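Local coordinates for protein putative NAD-dependent epimerase/dehydratase (Bacillus halodurans, PDB 3E8X) that binds NADP in a Rossmann-type fold and is probably an NAD(P)-dependent epimerase or dehydratase, its substrate and reaction being unknown, at residues A[32-46]-A[197-209]. Sequence-based numbering, arbitrary orientation. Where two conformers were deposited one is given.
Sequences KVARYLLSELKNKGH and RHDVAKVIAELVD. With NAP (NADP nicotinamide-adenine-dinucleotide phosphate), chain B.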
loop_
_atom_site.group_PDB
_atom_site.type_symbol
_atom_site.label_atom_id
_atom_site.label_comp_id
_atom_site.label_asym_id
_atom_site.label_seq_id
_atom_site.Cartn_x
_atom_site.Cartn_y
_atom_site.Cartn_z
ATOM N N LYS A 32 17.365 15.421 4.175
ATOM C CA LYS A 32 17.735 16.382 5.208
ATOM C C LYS A 32 17.989 15.677 6.540
ATOM O O LYS A 32 19.063 15.844 7.119
ATOM C CB LYS A 32 16.656 17.463 5.350
ATOM C CG LYS A 32 16.447 18.316 4.103
ATOM C CD LYS A 32 15.031 18.962 4.042
ATOM C CE LYS A 32 14.560 19.207 2.628
ATOM N NZ LYS A 32 13.152 18.744 2.481
ATOM N N VAL A 33 17.054 14.836 6.991
ATOM C CA VAL A 33 17.298 13.975 8.150
ATOM C C VAL A 33 18.522 13.055 7.971
ATOM O O VAL A 33 19.399 13.013 8.836
ATOM C CB VAL A 33 16.064 13.141 8.541
ATOM C CG1 VAL A 33 16.396 12.158 9.711
ATOM C CG2 VAL A 33 14.908 14.044 8.947
ATOM N N ALA A 34 18.594 12.372 6.836
ATOM C CA ALA A 34 19.652 11.407 6.547
ATOM C C ALA A 34 21.027 11.994 6.589
ATOM O O ALA A 34 21.985 11.362 7.086
ATOM C CB ALA A 34 19.425 10.756 5.213
ATOM N N ARG A 35 21.153 13.201 6.054
ATOM C CA ARG A 35 22.406 13.876 6.095
ATOM C C ARG A 35 22.912 14.074 7.519
ATOM O O ARG A 35 24.079 13.750 7.785
ATOM C CB ARG A 35 22.304 15.225 5.403
ATOM C CG ARG A 35 22.398 15.106 3.891
ATOM C CD ARG A 35 22.307 16.481 3.283
ATOM N NE ARG A 35 22.499 16.442 1.840
ATOM C CZ ARG A 35 22.634 17.534 1.101
ATOM N NH1 ARG A 35 22.581 18.750 1.678
ATOM N NH2 ARG A 35 22.844 17.432 -0.215
ATOM N N TYR A 36 22.082 14.659 8.404
ATOM C CA TYR A 36 22.426 14.704 9.831
ATOM C C TYR A 36 22.712 13.332 10.431
ATOM O O TYR A 36 23.680 13.166 11.213
ATOM C CB TYR A 36 21.374 15.448 10.649
ATOM C CG TYR A 36 21.101 16.833 10.159
ATOM C CD1 TYR A 36 22.127 17.596 9.576
ATOM C CD2 TYR A 36 19.839 17.395 10.275
ATOM C CE1 TYR A 36 21.897 18.873 9.073
ATOM C CE2 TYR A 36 19.596 18.680 9.819
ATOM C CZ TYR A 36 20.645 19.426 9.224
ATOM O OH TYR A 36 20.458 20.712 8.741
ATOM N N LEU A 37 21.864 12.354 10.097
ATOM C CA LEU A 37 22.073 10.983 10.532
ATOM C C LEU A 37 23.463 10.398 10.188
ATOM O O LEU A 37 24.027 9.666 10.993
ATOM C CB LEU A 37 20.974 10.069 9.968
ATOM C CG LEU A 37 20.911 8.620 10.459
ATOM C CD1 LEU A 37 20.837 8.525 12.017
ATOM C CD2 LEU A 37 19.792 7.874 9.744
ATOM N N LEU A 38 24.038 10.729 9.037
ATOM C CA LEU A 38 25.379 10.216 8.722
ATOM C C LEU A 38 26.394 10.604 9.804
ATOM O O LEU A 38 27.182 9.790 10.281
ATOM C CB LEU A 38 25.861 10.718 7.345
ATOM C CG LEU A 38 25.022 10.255 6.126
ATOM C CD1 LEU A 38 25.379 10.982 4.865
ATOM C CD2 LEU A 38 25.087 8.702 5.946
ATOM N N SER A 39 26.351 11.864 10.201
ATOM C CA SER A 39 27.216 12.369 11.241
ATOM C C SER A 39 26.916 11.773 12.620
ATOM O O SER A 39 27.807 11.409 13.351
ATOM C CB SER A 39 27.116 13.903 11.278
ATOM O OG SER A 39 27.931 14.429 12.302
ATOM N N GLU A 40 25.644 11.648 12.955
ATOM C CA GLU A 40 25.281 11.076 14.245
ATOM C C GLU A 40 25.748 9.635 14.375
ATOM O O GLU A 40 26.263 9.267 15.413
ATOM C CB GLU A 40 23.799 11.205 14.468
ATOM C CG GLU A 40 23.315 12.663 14.524
ATOM C CD GLU A 40 23.902 13.471 15.677
ATOM O OE1 GLU A 40 24.419 12.913 16.679
ATOM O OE2 GLU A 40 23.808 14.705 15.584
ATOM N N LEU A 41 25.623 8.845 13.304
ATOM C CA LEU A 41 26.028 7.450 13.305
ATOM C C LEU A 41 27.554 7.334 13.418
ATOM O O LEU A 41 28.088 6.541 14.193
ATOM C CB LEU A 41 25.495 6.743 12.040
ATOM C CG LEU A 41 23.998 6.459 11.893
ATOM C CD1 LEU A 41 23.739 5.998 10.459
ATOM C CD2 LEU A 41 23.488 5.445 12.923
ATOM N N LYS A 42 28.256 8.148 12.653
ATOM C CA LYS A 42 29.694 8.173 12.702
ATOM C C LYS A 42 30.191 8.447 14.132
ATOM O O LYS A 42 31.098 7.773 14.656
ATOM C CB LYS A 42 30.207 9.257 11.753
ATOM C CG LYS A 42 31.632 9.572 11.981
ATOM C CD LYS A 42 32.210 10.486 10.953
ATOM C CE LYS A 42 33.704 10.597 11.189
ATOM N NZ LYS A 42 34.349 11.362 10.128
ATOM N N ASN A 43 29.575 9.424 14.782
ATOM C CA ASN A 43 30.102 9.824 16.070
ATOM C C ASN A 43 29.657 8.878 17.200
ATOM O O ASN A 43 30.175 8.948 18.299
ATOM C CB ASN A 43 29.879 11.326 16.322
ATOM C CG ASN A 43 30.764 12.206 15.402
ATOM O OD1 ASN A 43 31.981 12.291 15.566
ATOM N ND2 ASN A 43 30.139 12.823 14.408
ATOM N N LYS A 44 28.763 7.944 16.881
ATOM C CA LYS A 44 28.416 6.827 17.758
ATOM C C LYS A 44 29.328 5.604 17.516
ATOM O O LYS A 44 29.188 4.592 18.187
ATOM C CB LYS A 44 26.970 6.412 17.496
ATOM C CG LYS A 44 25.938 7.279 18.129
ATOM C CD LYS A 44 25.987 7.120 19.579
ATOM C CE LYS A 44 24.797 7.700 20.259
ATOM N NZ LYS A 44 24.930 7.316 21.715
ATOM N N GLY A 45 30.251 5.692 16.563
ATOM C CA GLY A 45 31.165 4.582 16.239
ATOM C C GLY A 45 30.715 3.631 15.144
ATOM O O GLY A 45 31.348 2.597 14.918
ATOM N N HIS A 46 29.622 3.978 14.456
ATOM C CA HIS A 46 29.095 3.173 13.368
ATOM C C HIS A 46 29.722 3.593 12.056
ATOM O O HIS A 46 30.409 4.593 11.980
ATOM C CB HIS A 46 27.549 3.243 13.313
ATOM C CG HIS A 46 26.917 2.882 14.614
ATOM N ND1 HIS A 46 27.214 1.709 15.275
ATOM C CD2 HIS A 46 26.052 3.554 15.410
ATOM C CE1 HIS A 46 26.537 1.665 16.411
ATOM N NE2 HIS A 46 25.816 2.769 16.511
ATOM N N ARG A 197 14.784 18.215 12.492
ATOM C CA ARG A 197 15.396 17.115 11.767
ATOM C C ARG A 197 16.714 16.612 12.417
ATOM O O ARG A 197 17.046 15.415 12.320
ATOM C CB ARG A 197 15.612 17.527 10.316
ATOM C CG ARG A 197 14.344 17.655 9.515
ATOM C CD ARG A 197 14.640 17.985 8.042
ATOM N NE ARG A 197 13.450 17.862 7.207
ATOM C CZ ARG A 197 12.514 18.787 7.107
ATOM N NH1 ARG A 197 12.629 19.948 7.728
ATOM N NH2 ARG A 197 11.465 18.562 6.346
ATOM N N HIS A 198 17.473 17.529 13.023
ATOM C CA HIS A 198 18.696 17.190 13.757
ATOM C C HIS A 198 18.375 16.177 14.866
ATOM O O HIS A 198 19.064 15.194 15.032
ATOM C CB HIS A 198 19.336 18.404 14.430
ATOM C CG HIS A 198 20.210 19.223 13.548
ATOM N ND1 HIS A 198 21.432 18.776 13.092
ATOM C CD2 HIS A 198 20.060 20.489 13.067
ATOM C CE1 HIS A 198 21.982 19.719 12.339
ATOM N NE2 HIS A 198 21.184 20.778 12.324
ATOM N N ASP A 199 17.314 16.451 15.603
ATOM C CA ASP A 199 16.947 15.675 16.748
ATOM C C ASP A 199 16.386 14.320 16.361
ATOM O O ASP A 199 16.651 13.350 17.051
ATOM C CB ASP A 199 16.000 16.465 17.668
ATOM C CG ASP A 199 16.690 17.602 18.419
ATOM O OD1 ASP A 199 17.829 17.379 18.923
ATOM O OD2 ASP A 199 16.056 18.710 18.536
ATOM N N VAL A 200 15.646 14.227 15.249
ATOM C CA VAL A 200 15.205 12.946 14.695
ATOM C C VAL A 200 16.431 12.101 14.401
ATOM O O VAL A 200 16.455 10.927 14.738
ATOM C CB VAL A 200 14.351 13.109 13.380
ATOM C CG1 VAL A 200 13.978 11.733 12.750
ATOM C CG2 VAL A 200 13.124 13.950 13.662
ATOM N N ALA A 201 17.440 12.702 13.755
ATOM C CA ALA A 201 18.643 11.974 13.418
ATOM C C ALA A 201 19.318 11.429 14.704
ATOM O O ALA A 201 19.802 10.300 14.717
ATOM C CB ALA A 201 19.608 12.828 12.562
ATOM N N LYS A 202 19.383 12.271 15.739
ATOM C CA LYS A 202 19.952 11.921 17.036
ATOM C C LYS A 202 19.214 10.747 17.689
ATOM O O LYS A 202 19.833 9.843 18.241
ATOM C CB LYS A 202 19.941 13.144 17.973
ATOM C CG LYS A 202 21.092 14.082 17.787
ATOM C CD LYS A 202 20.948 15.329 18.660
ATOM C CE LYS A 202 21.821 16.489 18.195
ATOM N NZ LYS A 202 23.256 16.130 18.158
ATOM N N VAL A 203 17.893 10.778 17.648
ATOM C CA VAL A 203 17.078 9.694 18.139
ATOM C C VAL A 203 17.384 8.360 17.426
ATOM O O VAL A 203 17.619 7.360 18.067
ATOM C CB VAL A 203 15.572 10.010 18.017
ATOM C CG1 VAL A 203 14.736 8.766 18.369
ATOM C CG2 VAL A 203 15.198 11.207 18.918
ATOM N N ILE A 204 17.441 8.381 16.106
ATOM C CA ILE A 204 17.705 7.175 15.327
ATOM C C ILE A 204 19.054 6.608 15.679
ATOM O O ILE A 204 19.164 5.430 15.952
ATOM C CB ILE A 204 17.643 7.443 13.786
ATOM C CG1 ILE A 204 16.214 7.846 13.397
ATOM C CG2 ILE A 204 18.178 6.207 12.954
ATOM C CD1 ILE A 204 16.048 8.572 12.027
ATOM N N ALA A 205 20.093 7.441 15.600
ATOM C CA ALA A 205 21.472 7.026 15.927
ATOM C C ALA A 205 21.577 6.472 17.371
ATOM O O ALA A 205 22.303 5.517 17.643
ATOM C CB ALA A 205 22.460 8.189 15.701
ATOM N N GLU A 206 20.809 7.037 18.286
ATOM C CA GLU A 206 20.881 6.619 19.679
ATOM C C GLU A 206 20.397 5.175 19.832
ATOM O O GLU A 206 20.933 4.424 20.654
ATOM C CB GLU A 206 20.046 7.555 20.571
ATOM C CG GLU A 206 20.218 7.324 22.063
ATOM C CD GLU A 206 21.615 7.666 22.590
ATOM O OE1 GLU A 206 22.396 8.371 21.913
ATOM O OE2 GLU A 206 21.906 7.265 23.717
ATOM N N LEU A 207 19.395 4.792 19.034
ATOM C CA LEU A 207 18.709 3.503 19.250
ATOM C C LEU A 207 19.099 2.370 18.282
ATOM O O LEU A 207 18.739 1.233 18.501
ATOM C CB LEU A 207 17.171 3.728 19.321
ATOM C CG LEU A 207 16.338 4.318 18.157
ATOM C CD1 LEU A 207 16.303 3.368 16.985
ATOM C CD2 LEU A 207 14.925 4.548 18.694
ATOM N N VAL A 208 19.938 2.650 17.294
ATOM C CA VAL A 208 20.235 1.668 16.287
ATOM C C VAL A 208 20.841 0.365 16.864
ATOM O O VAL A 208 20.521 -0.750 16.405
ATOM C CB VAL A 208 21.030 2.282 15.085
ATOM C CG1 VAL A 208 22.454 2.593 15.511
ATOM C CG2 VAL A 208 20.980 1.331 13.872
ATOM N N ASP A 209 21.655 0.476 17.900
ATOM C CA ASP A 209 22.270 -0.683 18.482
ATOM C C ASP A 209 21.645 -1.056 19.805
ATOM O O ASP A 209 22.228 -1.844 20.517
ATOM C CB ASP A 209 23.778 -0.492 18.683
ATOM C CG ASP A 209 24.119 0.727 19.527
ATOM O OD1 ASP A 209 23.219 1.467 19.992
ATOM O OD2 ASP A 209 25.310 0.968 19.655
HETATM P PA NAP B . 13.971 14.597 2.241
HETATM O O1A NAP B . 12.924 14.761 1.134
HETATM O O2A NAP B . 14.940 15.722 2.530
HETATM O O5B NAP B . 14.723 13.195 1.941
HETATM C C5B NAP B . 14.265 12.233 0.973
HETATM C C4B NAP B . 15.405 11.551 0.218
HETATM O O4B NAP B . 14.823 10.460 -0.518
HETATM C C3B NAP B . 16.149 12.434 -0.816
HETATM O O3B NAP B . 17.565 12.544 -0.585
HETATM C C2B NAP B . 15.935 11.730 -2.146
HETATM O O2B NAP B . 17.049 11.747 -3.073
HETATM C C1B NAP B . 15.631 10.298 -1.679
HETATM N N9A NAP B . 14.999 9.532 -2.784
HETATM C C8A NAP B . 13.944 9.911 -3.521
HETATM N N7A NAP B . 13.706 8.968 -4.454
HETATM C C5A NAP B . 14.624 7.995 -4.286
HETATM C C6A NAP B . 14.887 6.783 -4.934
HETATM N N6A NAP B . 14.114 6.385 -5.966
HETATM N N1A NAP B . 15.928 6.009 -4.552
HETATM C C2A NAP B . 16.701 6.401 -3.537
HETATM N N3A NAP B . 16.482 7.562 -2.888
HETATM C C4A NAP B . 15.447 8.371 -3.242
HETATM O O3 NAP B . 13.149 14.280 3.621
HETATM P PN NAP B . 13.593 14.599 5.160
HETATM O O1N NAP B . 13.110 15.991 5.464
HETATM O O2N NAP B . 15.010 14.090 5.305
HETATM O O5D NAP B . 12.586 13.730 6.057
HETATM C C5D NAP B . 12.777 12.331 6.230
HETATM C C4D NAP B . 11.409 11.673 6.186
HETATM O O4D NAP B . 10.579 12.117 7.261
HETATM C C3D NAP B . 10.661 12.024 4.908
HETATM O O3D NAP B . 11.070 11.122 3.869
HETATM C C2D NAP B . 9.186 11.997 5.324
HETATM O O2D NAP B . 8.502 10.852 4.862
HETATM C C1D NAP B . 9.201 11.982 6.871
HETATM N N1N NAP B . 8.358 13.015 7.549
HETATM C C2N NAP B . 8.313 14.306 7.138
HETATM C C3N NAP B . 7.514 15.245 7.824
HETATM C C7N NAP B . 7.457 16.705 7.432
HETATM O O7N NAP B . 7.019 17.527 8.259
HETATM N N7N NAP B . 7.935 17.070 6.231
HETATM C C4N NAP B . 6.769 14.831 8.931
HETATM C C5N NAP B . 6.839 13.508 9.333
HETATM C C6N NAP B . 7.643 12.631 8.624
HETATM P P2B NAP B . 17.599 13.070 -3.866
HETATM O O1X NAP B . 18.600 13.719 -2.948
HETATM O O2X NAP B . 18.256 12.495 -5.117
HETATM O O3X NAP B . 16.356 13.912 -4.062
HETATM O O HOH W 1 21.533 16.261 14.253
HETATM O O HOH W 2 23.175 4.369 21.950
HETATM O O HOH W 3 24.109 3.729 18.527
#
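In this Rossmann-type NADP-binding fold, helix 32-43, which follows the first strand, crosses helix 197-207 at -47°, their axes 8.1 Å apart and both N-termini at the cofactor pyrophosphate. There Val33 N donates to NAP O2N, while Arg197 NE reaches NAP O1N at 2.6 Å, the oxygen lying at the guanidinium edge; Lys32 CD covers one face of that group, and Asn175 binds its NH1. Val33 and Ala201 interlock as knobs into holes, Ala201 CB lying 3.4 Å from Leu37 N. Deeper, Leu37 CD1 meets Ile204 CG2 at 3.6 Å. On the outer side the Tyr36 and His198 rings stack face to face, centroids 3.6 Å apart and planes at 12°; with CG of Tyr36 anti to its own carbonyl carbon (chi1 -55°), the phenol ring lies over the imidazole. With an alanine in place of Tyr36, His198 would probably lose the ring over one face, its imidazole then steadied mainly by water 1 at ND1. Water 1 also joins His198 O to Glu40 OE2, which forms a salt bridge with Lys202 NZ at 3.0 Å, met on the syn side. At the far end, beyond Ala205 CB against Glu40 CB, Lys44 NZ forms a second salt bridge, donating to Glu206 OE1 at 2.8 Å from above the carboxylate plane.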